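PDB 5OPF: chitin-binding domain 3 protein from Micromonospora aurantiaca ATCC 27029, which is a copper-dependent lytic polysaccharide monooxygenase that probably cleaves glycosidic bonds in crystalline polysaccharides such as cellulose by oxidation. Local coordinates for residues A[95-100]-A[160-165]. Residues are numbered along the deposited sequence; the frame is centred on the assembly and turned at random.
Sequences TNNFRV and PANAPG
With CG anti to its own carbonyl carbon (chi1 -64°), Asn96 reaches across to the chain after strand 154-162, and ND2 donates to Ala163 O at 2.9 Å, the oxygen lying close to the amide plane. Phe98 takes the steric cost of a chi1 of 69°, which sets its ring over Ala161, whose CB lies 3.8 Å from the ring centroid in a CH-pi contact offset toward the rim. A methyl is small enough to fit beneath that face; Ala163 CB comes at the ring edge, 4.4 Å from Phe98 CE1.

The backbones pair as antiparallel strands: Phe98 and Ala161 form a hydrogen-bonded pair, exchanging N-H and C=O in both directions. Just before strand 97-104 begins and just past the end of strand 154-162, Ala163 N continues the ladder with a nearly straight bond (174°) to Asn96 O, so Asn96 is gripped through both backbone and side chain. Its ND2 also donates to Arg166 O; a primary amide, with two N-H groups, suits a place with two acceptors. With an alanine in place of Asn96 the side-chain donor is gone, and the chain after strand 154-162 would probably be held less firmly.

On the opposite face, Asn97 and Asn162 lie side by side, their amide planes 28° apart without a mutual hydrogen bond; polar groups suit this more exposed side. Phe98 and Ala161 point into the beta-sandwich, on Val117 and Val115 of strand 110-118, and the buried Ala163 also touches Val117; Phe98 meets Val172 of strand 169-178 as well. The contact thus joins the two central strands of the four-stranded sheet, 97-104 and 154-162.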
loop_
_atom_site.group_PDB
_atom_site.type_symbol
_atom_site.label_atom_id
_atom_site.label_comp_id
_atom_site.label_asym_id
_atom_site.label_seq_id
_atom_site.Cartn_x
_atom_site.Cartn_y
_atom_site.Cartn_z
ATOM N N THR A 95 -3.500 8.001 -14.194
ATOM C CA THR A 95 -3.244 9.334 -14.725
ATOM C C THR A 95 -2.789 10.249 -13.592
ATOM O O THR A 95 -2.895 9.912 -12.415
ATOM C CB THR A 95 -4.493 9.902 -15.424
ATOM O OG1 THR A 95 -5.600 9.916 -14.518
ATOM C CG2 THR A 95 -4.847 9.063 -16.638
ATOM N N ASN A 96 -2.279 11.430 -13.952
ATOM C CA ASN A 96 -1.665 12.287 -12.939
ATOM C C ASN A 96 -2.653 12.703 -11.862
ATOM O O ASN A 96 -2.294 12.781 -10.684
ATOM C CB ASN A 96 -1.024 13.500 -13.590
ATOM C CG ASN A 96 0.114 13.108 -14.492
ATOM O OD1 ASN A 96 -0.079 12.926 -15.700
ATOM N ND2 ASN A 96 1.293 12.917 -13.919
ATOM N N ASN A 97 -3.891 12.991 -12.251
ATOM C CA ASN A 97 -4.991 13.151 -11.309
ATOM C C ASN A 97 -5.678 11.801 -11.224
ATOM O O ASN A 97 -6.268 11.337 -12.212
ATOM C CB ASN A 97 -5.971 14.203 -11.810
ATOM C CG ASN A 97 -5.432 15.582 -11.689
ATOM O OD1 ASN A 97 -5.550 16.207 -10.639
ATOM N ND2 ASN A 97 -4.834 16.080 -12.761
ATOM N N PHE A 98 -5.593 11.160 -10.064
ATOM C CA PHE A 98 -6.117 9.820 -9.899
ATOM C C PHE A 98 -6.805 9.737 -8.551
ATOM O O PHE A 98 -6.828 10.699 -7.777
ATOM C CB PHE A 98 -5.034 8.749 -10.094
ATOM C CG PHE A 98 -3.986 8.721 -9.014
ATOM C CD1 PHE A 98 -2.989 9.679 -8.964
ATOM C CD2 PHE A 98 -3.991 7.720 -8.061
ATOM C CE1 PHE A 98 -2.019 9.647 -7.987
ATOM C CE2 PHE A 98 -3.028 7.678 -7.080
ATOM C CZ PHE A 98 -2.037 8.641 -7.037
ATOM N N ARG A 99 -7.413 8.585 -8.304
ATOM C CA ARG A 99 -8.184 8.333 -7.098
ATOM C C ARG A 99 -7.693 7.056 -6.440
ATOM O O ARG A 99 -7.524 6.034 -7.115
ATOM C CB ARG A 99 -9.669 8.199 -7.456
ATOM C CG ARG A 99 -10.212 9.493 -8.040
ATOM C CD ARG A 99 -11.414 9.301 -8.939
ATOM N NE ARG A 99 -12.601 8.817 -8.241
ATOM C CZ ARG A 99 -13.287 9.504 -7.333
ATOM N NH1 ARG A 99 -12.888 10.716 -6.956
ATOM N NH2 ARG A 99 -14.374 8.974 -6.795
ATOM N N VAL A 100 -7.489 7.110 -5.126
ATOM C CA VAL A 100 -7.101 5.951 -4.335
ATOM C C VAL A 100 -8.348 5.417 -3.649
ATOM O O VAL A 100 -8.970 6.124 -2.847
ATOM C CB VAL A 100 -6.034 6.340 -3.298
ATOM C CG1 VAL A 100 -5.771 5.196 -2.324
ATOM C CG2 VAL A 100 -4.738 6.790 -3.997
ATOM N N PRO A 160 -8.934 11.661 -3.610
ATOM C CA PRO A 160 -8.308 12.292 -4.780
ATOM C C PRO A 160 -6.832 12.550 -4.548
ATOM O O PRO A 160 -6.407 12.889 -3.443
ATOM C CB PRO A 160 -9.074 13.614 -4.930
ATOM C CG PRO A 160 -10.331 13.421 -4.156
ATOM C CD PRO A 160 -9.984 12.506 -3.022
ATOM N N ALA A 161 -6.052 12.413 -5.616
ATOM C CA ALA A 161 -4.616 12.626 -5.558
ATOM C C ALA A 161 -4.182 13.262 -6.868
ATOM O O ALA A 161 -4.705 12.917 -7.935
ATOM C CB ALA A 161 -3.874 11.302 -5.348
ATOM N N ASN A 162 -3.241 14.199 -6.799
ATOM C CA ASN A 162 -2.741 14.869 -7.998
ATOM C C ASN A 162 -1.225 14.886 -7.923
ATOM O O ASN A 162 -0.652 15.557 -7.058
ATOM C CB ASN A 162 -3.281 16.291 -8.133
ATOM C CG ASN A 162 -2.772 16.978 -9.392
ATOM O OD1 ASN A 162 -2.272 16.320 -10.299
ATOM N ND2 ASN A 162 -2.888 18.297 -9.445
ATOM N N ALA A 163 -0.582 14.150 -8.830
ATOM C CA ALA A 163 0.871 14.007 -8.866
ATOM C C ALA A 163 1.383 14.591 -10.180
ATOM O O ALA A 163 1.627 13.852 -11.147
ATOM C CB ALA A 163 1.268 12.543 -8.690
ATOM N N PRO A 164 1.575 15.910 -10.245
ATOM C CA PRO A 164 1.976 16.533 -11.505
ATOM C C PRO A 164 3.364 16.102 -11.932
ATOM O O PRO A 164 4.263 15.878 -11.112
ATOM C CB PRO A 164 1.963 18.034 -11.184
ATOM C CG PRO A 164 1.195 18.174 -9.939
ATOM C CD PRO A 164 1.357 16.910 -9.187
ATOM N N GLY A 165 3.534 16.008 -13.245
ATOM C CA GLY A 165 4.828 15.782 -13.838
ATOM C C GLY A 165 5.293 14.345 -13.871
ATOM O O GLY A 165 6.313 14.068 -14.508
#